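Local coordinates for protein LbaCas13a H328A (C2c2) (Lachnospiraceae bacterium NK4A179, PDB 5WLH) that binds a CRISPR guide RNA and, as a Cas13a enzyme of the CRISPR-Cas family, probably cleaves RNA under its direction, at residues N171-D176 with N205-P210; K554-L559 with D587-L592; Q1294-V1299 with V1352-K1357. One frame throughout, in Å; residues are numbered along the deposited sequence.

Interaction 1. Residues N171-D176 with N205-P210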
loop_
_atom_site.group_PDB
_atom_site.type_symbol
_atom_site.label_atom_id
_atom_site.label_comp_id
_atom_site.label_asym_id
_atom_site.label_seq_id
_atom_site.Cartn_x
_atom_site.Cartn_y
_atom_site.Cartn_z
ATOM N N ASN A 171 10.648 49.018 -14.191
ATOM C CA ASN A 171 9.969 49.171 -12.917
ATOM C C ASN A 171 10.996 49.406 -11.818
ATOM O O ASN A 171 12.183 49.103 -11.967
ATOM C CB ASN A 171 9.116 47.937 -12.584
ATOM C CG ASN A 171 8.277 47.471 -13.762
ATOM O OD1 ASN A 171 8.719 46.654 -14.572
ATOM N ND2 ASN A 171 7.059 47.994 -13.865
ATOM N N LYS A 172 10.523 49.969 -10.712
ATOM C CA LYS A 172 11.339 50.146 -9.519
ATOM C C LYS A 172 11.099 48.949 -8.608
ATOM O O LYS A 172 10.008 48.799 -8.043
ATOM C CB LYS A 172 10.997 51.459 -8.818
ATOM C CG LYS A 172 12.181 52.140 -8.144
ATOM C CD LYS A 172 13.280 52.457 -9.146
ATOM C CE LYS A 172 14.168 53.590 -8.657
ATOM N NZ LYS A 172 15.108 54.055 -9.719
ATOM N N VAL A 173 12.101 48.089 -8.476
ATOM C CA VAL A 173 11.985 46.911 -7.629
ATOM C C VAL A 173 12.698 47.185 -6.315
ATOM O O VAL A 173 13.674 47.942 -6.250
ATOM C CB VAL A 173 12.541 45.646 -8.320
ATOM C CG1 VAL A 173 12.081 45.582 -9.773
ATOM C CG2 VAL A 173 14.049 45.589 -8.220
ATOM N N SER A 174 12.187 46.580 -5.251
ATOM C CA SER A 174 12.775 46.683 -3.925
ATOM C C SER A 174 13.621 45.452 -3.637
ATOM O O SER A 174 13.634 44.484 -4.399
ATOM C CB SER A 174 11.680 46.832 -2.867
ATOM O OG SER A 174 10.794 45.725 -2.901
ATOM N N GLU A 175 14.330 45.494 -2.509
ATOM C CA GLU A 175 15.005 44.293 -2.032
ATOM C C GLU A 175 13.996 43.204 -1.691
ATOM O O GLU A 175 14.237 42.020 -1.956
ATOM C CB GLU A 175 15.876 44.615 -0.818
ATOM C CG GLU A 175 16.815 43.489 -0.432
ATOM C CD GLU A 175 17.330 43.594 0.988
ATOM O OE1 GLU A 175 18.261 44.387 1.230
ATOM O OE2 GLU A 175 16.811 42.872 1.866
ATOM N N ASP A 176 12.855 43.585 -1.107
ATOM C CA ASP A 176 11.855 42.592 -0.725
ATOM C C ASP A 176 11.256 41.912 -1.950
ATOM O O ASP A 176 10.946 40.715 -1.913
ATOM C CB ASP A 176 10.758 43.240 0.119
ATOM C CG ASP A 176 9.790 42.221 0.704
ATOM O OD1 ASP A 176 10.233 41.336 1.471
ATOM O OD2 ASP A 176 8.585 42.300 0.388
ATOM N N ASN A 205 22.778 45.013 -7.341
ATOM C CA ASN A 205 23.611 45.852 -8.192
ATOM C C ASN A 205 22.872 46.242 -9.467
ATOM O O ASN A 205 22.974 47.386 -9.929
ATOM C CB ASN A 205 24.922 45.137 -8.531
ATOM C CG ASN A 205 25.793 44.877 -7.295
ATOM O OD1 ASN A 205 25.582 45.479 -6.240
ATOM N ND2 ASN A 205 26.768 43.970 -7.424
ATOM N N ALA A 206 22.121 45.303 -10.054
ATOM C CA ALA A 206 21.401 45.602 -11.289
ATOM C C ALA A 206 20.400 46.728 -11.089
ATOM O O ALA A 206 20.222 47.578 -11.969
ATOM C CB ALA A 206 20.684 44.356 -11.805
ATOM N N PHE A 207 19.723 46.744 -9.946
ATOM C CA PHE A 207 18.687 47.729 -9.694
ATOM C C PHE A 207 19.177 48.883 -8.828
ATOM O O PHE A 207 18.358 49.620 -8.268
ATOM C CB PHE A 207 17.468 47.036 -9.095
ATOM C CG PHE A 207 16.798 46.109 -10.072
ATOM C CD1 PHE A 207 16.145 46.627 -11.183
ATOM C CD2 PHE A 207 16.860 44.732 -9.918
ATOM C CE1 PHE A 207 15.540 45.791 -12.101
ATOM C CE2 PHE A 207 16.253 43.891 -10.834
ATOM C CZ PHE A 207 15.593 44.425 -11.929
ATOM N N ASP A 208 20.497 49.057 -8.741
ATOM C CA ASP A 208 21.137 50.193 -8.068
ATOM C C ASP A 208 20.626 50.375 -6.640
ATOM O O ASP A 208 20.323 51.487 -6.199
ATOM C CB ASP A 208 20.958 51.474 -8.884
ATOM C CG ASP A 208 21.542 51.358 -10.276
ATOM O OD1 ASP A 208 22.751 51.064 -10.383
ATOM O OD2 ASP A 208 20.794 51.556 -11.261
ATOM N N LEU A 209 20.535 49.258 -5.908
ATOM C CA LEU A 209 20.143 49.273 -4.509
ATOM C C LEU A 209 21.364 48.987 -3.652
ATOM O O LEU A 209 22.101 48.037 -3.946
ATOM C CB LEU A 209 19.043 48.232 -4.233
ATOM C CG LEU A 209 17.774 48.374 -5.095
ATOM C CD1 LEU A 209 16.776 47.254 -4.815
ATOM C CD2 LEU A 209 17.116 49.749 -4.884
ATOM N N PRO A 210 21.644 49.792 -2.628
ATOM C CA PRO A 210 22.832 49.534 -1.808
ATOM C C PRO A 210 22.742 48.165 -1.162
ATOM O O PRO A 210 21.709 47.783 -0.608
ATOM C CB PRO A 210 22.802 50.661 -0.769
ATOM C CG PRO A 210 22.050 51.756 -1.447
ATOM C CD PRO A 210 20.975 51.044 -2.237
#
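Val173 meets Phe207 and Leu209 where one helix ends and another begins. Residues 205-210 carry the Schellman motif that closes helix 193-206. Asp208, with positive phi, is its C-prime residue: Leu209 N returns to Met204 O, and Asp208 N bonds to Asn205 O at 3.2 Å. Residues 171-176 lead into helix 175-185, with Ser174 at the N-cap and its OG bonded to Ile177 N. The contact therefore joins the C-terminal end of one helix to the N-terminal end of the other, at the surface of the protein.

Val173 and Phe207 form a CH-pi contact. The methyl CG2 of Val173 lies over one face of the Phe207 ring, 3.5 Å from its centroid and 21° off the ring normal. It sits somewhat off the middle, toward CG and CD2, and the separation of Val173 CG2 from Phe207 CG is 3.4 Å. The first torsion of Val173 (chi1 -44°) holds CG1 beside the backbone N and leaves CG2 between N and the carbonyl carbon, the branch that reaches the ring. Val173 CG1 is farther off, 4.2 Å from Phe207 CE1.

Leu209 works differently. It meets backbone rather than side chains of residues 171-176, and no hydrogen bond crosses between the two segments. Its side chain also touches Met204, as does that of Glu175. The carboxylate of Glu175 turns to Lys200 in a salt bridge, which gives helix 175-185 a polar tie to helix 193-206, next to the apolar contact of the flanking residues. The methyl CD1 of Leu209 lies 3.5 Å from Val173 O and 3.8 Å from Glu175 N, at the start of helix 175-185.

Interaction 2. Residues K554-L559 with D587-L592; sequences KDKETL and DDVDFL
Asp587 OD1 takes two backbone N-H groups at the start of helix 588-602. Val589 N bonds to Asp587 OD1 at 2.9 Å, coming from above the carboxylate plane, 53° out of it. Asp590 N reaches the same oxygen in a longer, weak bond. Asp590 OD2 in turn accepts from Asp587 N at 2.7 Å through the anti lone pair. This pair of exchanges is a capping box. The first torsion of Asp587 (chi1 62°) sets CG between the backbone N and the carbonyl carbon, which turns OD1 back over the helix start. Lys533 adds a salt bridge to Asp590 OD2.

The other oxygen, Asp587 OD2, faces residues 554-559. Lys556 NZ meets Asp587 OD2 at 3.3 Å in a weak hydrogen bond that is part of a salt bridge. The lysine chain runs extended to CE and bends at chi4 (13°). On the way Lys556 CD passes 3.8 Å from Val589 CG2. With an alanine here in place of the lysine, Asp587 OD2 would probably lose its charged mate across the contact, and Val589 CG2 the aliphatic chain that lies against it.

Leu559, at the start of helix 559-564, is buried. Leu559 CD2 lies 3.3 Å from Asp588 O and also touches Val589 and Leu592 CB. Leu592 also touches Leu513 and Thr517 of helix 486-517. A water links the two segments: it donates to Asp588 OD2 at 2.5 Å and, weakly, to Glu557 O. Asp588 OD1 forms a salt bridge with Arg560.

The contact thus sets two helix starts side by side, apolar within and charged at the margin. The acidic cap probably suits the positive end of the helix dipole, and Lys556 is likely to offset part of its negative charge.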
loop_
_atom_site.group_PDB
_atom_site.type_symbol
_atom_site.label_atom_id
_atom_site.label_comp_id
_atom_site.label_asym_id
_atom_site.label_seq_id
_atom_site.Cartn_x
_atom_site.Cartn_y
_atom_site.Cartn_z
ATOM N N LYS A 554 -22.378 -21.267 20.270
ATOM C CA LYS A 554 -23.512 -20.406 20.594
ATOM C C LYS A 554 -24.819 -21.180 20.612
ATOM O O LYS A 554 -25.726 -20.840 21.379
ATOM C CB LYS A 554 -23.628 -19.262 19.579
ATOM C CG LYS A 554 -22.752 -18.046 19.853
ATOM C CD LYS A 554 -22.814 -17.055 18.682
ATOM C CE LYS A 554 -22.509 -15.633 19.124
ATOM N NZ LYS A 554 -22.609 -14.637 18.009
ATOM N N ASP A 555 -24.935 -22.210 19.773
ATOM C CA ASP A 555 -26.167 -22.975 19.624
ATOM C C ASP A 555 -25.899 -24.200 18.765
ATOM O O ASP A 555 -26.078 -24.161 17.541
ATOM C CB ASP A 555 -27.275 -22.117 19.003
ATOM C CG ASP A 555 -28.646 -22.792 19.056
ATOM O OD1 ASP A 555 -28.719 -24.027 19.231
ATOM O OD2 ASP A 555 -29.659 -22.074 18.916
ATOM N N LYS A 556 -25.487 -25.297 19.405
ATOM C CA LYS A 556 -25.140 -26.507 18.677
ATOM C C LYS A 556 -26.315 -27.060 17.882
ATOM O O LYS A 556 -26.102 -27.736 16.868
ATOM C CB LYS A 556 -24.600 -27.549 19.668
ATOM C CG LYS A 556 -24.339 -28.924 19.093
ATOM C CD LYS A 556 -23.513 -29.762 20.059
ATOM C CE LYS A 556 -23.559 -31.228 19.680
ATOM N NZ LYS A 556 -24.113 -31.411 18.309
ATOM N N GLU A 557 -27.550 -26.760 18.286
ATOM C CA GLU A 557 -28.701 -27.340 17.601
ATOM C C GLU A 557 -28.991 -26.674 16.258
ATOM O O GLU A 557 -29.570 -27.310 15.375
ATOM C CB GLU A 557 -29.934 -27.276 18.506
ATOM C CG GLU A 557 -29.763 -28.006 19.839
ATOM C CD GLU A 557 -29.059 -29.354 19.702
ATOM O OE1 GLU A 557 -29.522 -30.196 18.900
ATOM O OE2 GLU A 557 -28.042 -29.572 20.400
ATOM N N THR A 558 -28.617 -25.408 16.075
ATOM C CA THR A 558 -28.790 -24.737 14.789
ATOM C C THR A 558 -27.468 -24.553 14.054
ATOM O O THR A 558 -27.416 -23.817 13.061
ATOM C CB THR A 558 -29.471 -23.380 14.969
ATOM O OG1 THR A 558 -28.684 -22.574 15.854
ATOM C CG2 THR A 558 -30.877 -23.557 15.535
ATOM N N LEU A 559 -26.417 -25.237 14.509
ATOM C CA LEU A 559 -25.068 -25.018 13.997
ATOM C C LEU A 559 -24.988 -25.225 12.488
ATOM O O LEU A 559 -24.440 -24.383 11.769
ATOM C CB LEU A 559 -24.094 -25.946 14.721
ATOM C CG LEU A 559 -22.648 -25.806 14.258
ATOM C CD1 LEU A 559 -22.221 -24.313 14.301
ATOM C CD2 LEU A 559 -21.722 -26.679 15.108
ATOM N N ASP A 587 -20.621 -35.073 13.613
ATOM C CA ASP A 587 -21.858 -34.295 13.553
ATOM C C ASP A 587 -21.535 -32.885 13.056
ATOM O O ASP A 587 -20.490 -32.628 12.443
ATOM C CB ASP A 587 -22.562 -34.282 14.918
ATOM C CG ASP A 587 -21.726 -33.635 16.020
ATOM O OD1 ASP A 587 -20.699 -32.982 15.733
ATOM O OD2 ASP A 587 -22.099 -33.782 17.202
ATOM N N ASP A 588 -22.425 -31.935 13.348
ATOM C CA ASP A 588 -22.254 -30.584 12.826
ATOM C C ASP A 588 -21.107 -29.840 13.501
ATOM O O ASP A 588 -20.585 -28.884 12.924
ATOM C CB ASP A 588 -23.565 -29.813 12.956
ATOM C CG ASP A 588 -24.635 -30.344 12.013
ATOM O OD1 ASP A 588 -24.304 -30.652 10.844
ATOM O OD2 ASP A 588 -25.808 -30.456 12.433
ATOM N N VAL A 589 -20.690 -30.272 14.693
ATOM C CA VAL A 589 -19.500 -29.703 15.317
ATOM C C VAL A 589 -18.250 -30.077 14.526
ATOM O O VAL A 589 -17.323 -29.270 14.387
ATOM C CB VAL A 589 -19.399 -30.153 16.783
ATOM C CG1 VAL A 589 -18.134 -29.634 17.398
ATOM C CG2 VAL A 589 -20.616 -29.660 17.570
ATOM N N ASP A 590 -18.200 -31.298 13.993
ATOM C CA ASP A 590 -17.075 -31.671 13.140
ATOM C C ASP A 590 -17.139 -30.947 11.804
ATOM O O ASP A 590 -16.100 -30.677 11.190
ATOM C CB ASP A 590 -17.052 -33.181 12.930
ATOM C CG ASP A 590 -17.077 -33.944 14.243
ATOM O OD1 ASP A 590 -16.011 -34.059 14.889
ATOM O OD2 ASP A 590 -18.169 -34.401 14.635
ATOM N N PHE A 591 -18.351 -30.642 11.343
ATOM C CA PHE A 591 -18.522 -29.796 10.169
ATOM C C PHE A 591 -17.883 -28.428 10.392
ATOM O O PHE A 591 -17.061 -27.977 9.582
ATOM C CB PHE A 591 -20.012 -29.660 9.857
ATOM C CG PHE A 591 -20.314 -28.947 8.568
ATOM C CD1 PHE A 591 -19.367 -28.854 7.564
ATOM C CD2 PHE A 591 -21.563 -28.381 8.360
ATOM C CE1 PHE A 591 -19.654 -28.200 6.376
ATOM C CE2 PHE A 591 -21.862 -27.724 7.171
ATOM C CZ PHE A 591 -20.895 -27.631 6.179
ATOM N N LEU A 592 -18.234 -27.771 11.503
ATOM C CA LEU A 592 -17.611 -26.497 11.864
ATOM C C LEU A 592 -16.100 -26.630 11.992
ATOM O O LEU A 592 -15.342 -25.761 11.535
ATOM C CB LEU A 592 -18.203 -25.986 13.178
ATOM C CG LEU A 592 -17.571 -24.713 13.737
ATOM C CD1 LEU A 592 -17.804 -23.601 12.715
ATOM C CD2 LEU A 592 -18.176 -24.356 15.084
HETATM O O HOH W 1 -26.922 -28.450 13.403
#

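Interaction 3. Residues Q1294-V1299 with V1352-K1357. With nucleotides of chain B.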
loop_
_atom_site.group_PDB
_atom_site.type_symbol
_atom_site.label_atom_id
_atom_site.label_comp_id
_atom_site.label_asym_id
_atom_site.label_seq_id
_atom_site.Cartn_x
_atom_site.Cartn_y
_atom_site.Cartn_z
ATOM N N GLN A 1294 -10.206 7.908 0.135
ATOM C CA GLN A 1294 -10.840 7.037 -0.862
ATOM C C GLN A 1294 -12.350 7.097 -0.767
ATOM O O GLN A 1294 -13.053 6.857 -1.765
ATOM C CB GLN A 1294 -10.402 5.580 -0.690
ATOM C CG GLN A 1294 -9.115 5.252 -1.391
ATOM C CD GLN A 1294 -8.470 4.000 -0.838
ATOM O OE1 GLN A 1294 -7.249 3.939 -0.657
ATOM N NE2 GLN A 1294 -9.284 2.994 -0.568
ATOM N N HIS A 1295 -12.866 7.365 0.431
ATOM C CA HIS A 1295 -14.294 7.500 0.664
ATOM C C HIS A 1295 -14.726 8.957 0.706
ATOM O O HIS A 1295 -15.798 9.263 1.247
ATOM C CB HIS A 1295 -14.656 6.746 1.939
ATOM C CG HIS A 1295 -14.337 5.293 1.821
ATOM N ND1 HIS A 1295 -15.225 4.387 1.293
ATOM C CD2 HIS A 1295 -13.188 4.611 2.045
ATOM C CE1 HIS A 1295 -14.662 3.191 1.253
ATOM N NE2 HIS A 1295 -13.427 3.298 1.710
ATOM N N PHE A 1296 -13.902 9.840 0.131
ATOM C CA PHE A 1296 -14.167 11.267 -0.075
ATOM C C PHE A 1296 -14.238 12.054 1.228
ATOM O O PHE A 1296 -14.842 13.130 1.278
ATOM C CB PHE A 1296 -15.422 11.477 -0.922
ATOM C CG PHE A 1296 -15.347 10.768 -2.232
ATOM C CD1 PHE A 1296 -14.475 11.194 -3.209
ATOM C CD2 PHE A 1296 -16.080 9.616 -2.450
ATOM C CE1 PHE A 1296 -14.367 10.511 -4.416
ATOM C CE2 PHE A 1296 -15.985 8.938 -3.648
ATOM C CZ PHE A 1296 -15.129 9.385 -4.629
ATOM N N VAL A 1297 -13.570 11.556 2.268
ATOM C CA VAL A 1297 -13.503 12.215 3.568
ATOM C C VAL A 1297 -12.079 12.724 3.766
ATOM O O VAL A 1297 -11.127 11.936 3.744
ATOM C CB VAL A 1297 -13.908 11.255 4.696
ATOM C CG1 VAL A 1297 -13.802 11.937 6.071
ATOM C CG2 VAL A 1297 -15.322 10.742 4.458
ATOM N N ASN A 1298 -11.929 14.041 3.944
ATOM C CA ASN A 1298 -10.635 14.678 4.197
ATOM C C ASN A 1298 -10.485 14.914 5.687
ATOM O O ASN A 1298 -11.332 15.581 6.283
ATOM C CB ASN A 1298 -10.524 16.041 3.525
ATOM C CG ASN A 1298 -10.202 15.965 2.086
ATOM O OD1 ASN A 1298 -9.049 16.102 1.684
ATOM N ND2 ASN A 1298 -11.231 15.810 1.274
ATOM N N VAL A 1299 -9.403 14.411 6.289
ATOM C CA VAL A 1299 -9.202 14.656 7.708
ATOM C C VAL A 1299 -7.877 15.377 7.902
ATOM O O VAL A 1299 -6.925 15.192 7.138
ATOM C CB VAL A 1299 -9.279 13.360 8.551
ATOM C CG1 VAL A 1299 -10.581 12.640 8.271
ATOM C CG2 VAL A 1299 -8.066 12.448 8.300
ATOM N N VAL A 1352 -20.454 20.118 -5.381
ATOM C CA VAL A 1352 -21.351 19.564 -4.376
ATOM C C VAL A 1352 -20.538 18.673 -3.446
ATOM O O VAL A 1352 -19.682 17.910 -3.907
ATOM C CB VAL A 1352 -22.506 18.758 -5.015
ATOM C CG1 VAL A 1352 -23.459 18.261 -3.943
ATOM C CG2 VAL A 1352 -23.273 19.605 -6.041
ATOM N N ASP A 1353 -20.800 18.773 -2.140
ATOM C CA ASP A 1353 -20.188 17.861 -1.179
ATOM C C ASP A 1353 -20.478 16.416 -1.542
ATOM O O ASP A 1353 -21.646 16.012 -1.622
ATOM C CB ASP A 1353 -20.715 18.132 0.227
ATOM C CG ASP A 1353 -20.188 19.412 0.810
ATOM O OD1 ASP A 1353 -19.240 19.982 0.230
ATOM O OD2 ASP A 1353 -20.725 19.830 1.857
ATOM N N ALA A 1354 -19.410 15.623 -1.708
ATOM C CA ALA A 1354 -19.572 14.179 -1.885
ATOM C C ALA A 1354 -20.319 13.555 -0.713
ATOM O O ALA A 1354 -21.129 12.638 -0.897
ATOM C CB ALA A 1354 -18.198 13.508 -2.044
ATOM N N ARG A 1355 -20.036 14.018 0.502
ATOM C CA ARG A 1355 -20.543 13.420 1.728
ATOM C C ARG A 1355 -21.140 14.506 2.606
ATOM O O ARG A 1355 -20.490 15.523 2.868
ATOM C CB ARG A 1355 -19.424 12.707 2.495
ATOM C CG ARG A 1355 -18.744 11.624 1.676
ATOM C CD ARG A 1355 -19.763 10.570 1.298
ATOM N NE ARG A 1355 -19.148 9.390 0.697
ATOM C CZ ARG A 1355 -19.236 9.082 -0.594
ATOM N NH1 ARG A 1355 -19.901 9.874 -1.433
ATOM N NH2 ARG A 1355 -18.651 7.983 -1.049
ATOM N N ASP A 1356 -22.346 14.267 3.103
ATOM C CA ASP A 1356 -23.036 15.278 3.890
ATOM C C ASP A 1356 -22.591 15.196 5.349
ATOM O O ASP A 1356 -21.826 14.311 5.744
ATOM C CB ASP A 1356 -24.553 15.123 3.748
ATOM C CG ASP A 1356 -25.039 13.700 4.024
ATOM O OD1 ASP A 1356 -24.472 13.017 4.902
ATOM O OD2 ASP A 1356 -26.008 13.265 3.362
ATOM N N LYS A 1357 -23.085 16.129 6.168
ATOM C CA LYS A 1357 -22.659 16.180 7.562
ATOM C C LYS A 1357 -23.016 14.897 8.299
ATOM O O LYS A 1357 -22.259 14.437 9.159
ATOM C CB LYS A 1357 -23.279 17.393 8.270
ATOM C CG LYS A 1357 -22.910 17.479 9.756
ATOM C CD LYS A 1357 -23.397 18.781 10.426
ATOM C CE LYS A 1357 -22.926 18.826 11.882
ATOM N NZ LYS A 1357 -23.385 20.046 12.621
ATOM P P C B 40 -21.412 8.787 -5.049
ATOM O OP1 C B 40 -21.422 9.657 -3.838
ATOM O OP2 C B 40 -22.164 9.183 -6.277
ATOM O "O5'" C B 40 -19.903 8.590 -5.475
ATOM C "C5'" C B 40 -19.623 7.950 -6.697
ATOM C "C4'" C B 40 -18.157 7.729 -6.875
ATOM O "O4'" C B 40 -17.688 6.781 -5.887
ATOM C "C3'" C B 40 -17.777 7.116 -8.208
ATOM O "O3'" C B 40 -17.681 8.123 -9.206
ATOM C "C2'" C B 40 -16.451 6.428 -7.896
ATOM O "O2'" C B 40 -15.385 7.365 -7.954
ATOM C "C1'" C B 40 -16.644 6.007 -6.430
ATOM N N1 C B 40 -16.967 4.571 -6.241
ATOM C C2 C B 40 -15.948 3.621 -6.429
ATOM O O2 C B 40 -14.831 4.023 -6.793
ATOM N N3 C B 40 -16.220 2.305 -6.235
ATOM C C4 C B 40 -17.439 1.921 -5.843
ATOM N N4 C B 40 -17.665 0.613 -5.660
ATOM C C5 C B 40 -18.488 2.860 -5.627
ATOM C C6 C B 40 -18.207 4.159 -5.830
HETATM O O HOH W 2 -17.547 5.150 0.276
#
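Residues 1294-1299 leave helix 1284-1294 through a Schellman motif and enter strand 1297-1310, while residues 1352-1357 leave strand 1349-1353 and turn into helix 1357-1368. Phe1296, the C-prime residue with positive phi, is nearest Ala1354 across the contact, their CA atoms 6.4 Å apart. The strands are not direct neighbours: 1336-1344 runs between them, and the backbone of Glu1339 is hydrogen-bonded to that of Phe1296 and to that of Ala1354.

Side chains close the gap. Phe1296 CB packs on Ala1354 CB at 3.6 Å. Further out, the Phe1296 ring points its CD2 edge at one face of the Arg1355 guanidinium, with Phe1296 CD2 3.4 Å from Arg1355 NH2. The two planes stand 75° apart. Phe1341 meets the ring edge-to-face.

Arg1355 bends at chi2 (-61°), which brings the guanidinium back toward its own strand end. Arg1355 NH1 donates to Ala1354 O at 3.1 Å, from above the carbonyl plane, and to OP1 of C40 of chain B at 2.9 Å. Arg1355 NH2 has a weak bond to a water that also lies 2.6 Å from His1295 ND1; His1295 NE2 is hydrogen-bonded to Glu1117.

Arg1355 on the phosphate and the Phe1296 ring edge on the sugar of C40 touch parts shared by every nucleotide. This part of the contact is therefore probably independent of the base, as expected of a guide-RNA site in a Cas13a protein.

The three contacts lie far apart and do not touch. Interactions 1 and 2 are on opposite sides of the chain's centre, about 87 Å between centres. Interaction 1 is a surface contact and interaction 2 is partly buried; each brings helix ends together about 20 Å from the RNA at its nearest atom. Interaction 3 is buried, nearest the middle of the chain, and joins residues flanking two strands of one antiparallel sheet that have a third strand between them. No two interactions share a helix or strand. The chemistry differs: apolar packing without a crossing hydrogen bond in interaction 1, a salt bridge over leucine packing in interaction 2, and in interaction 3 direct bonding to the RNA.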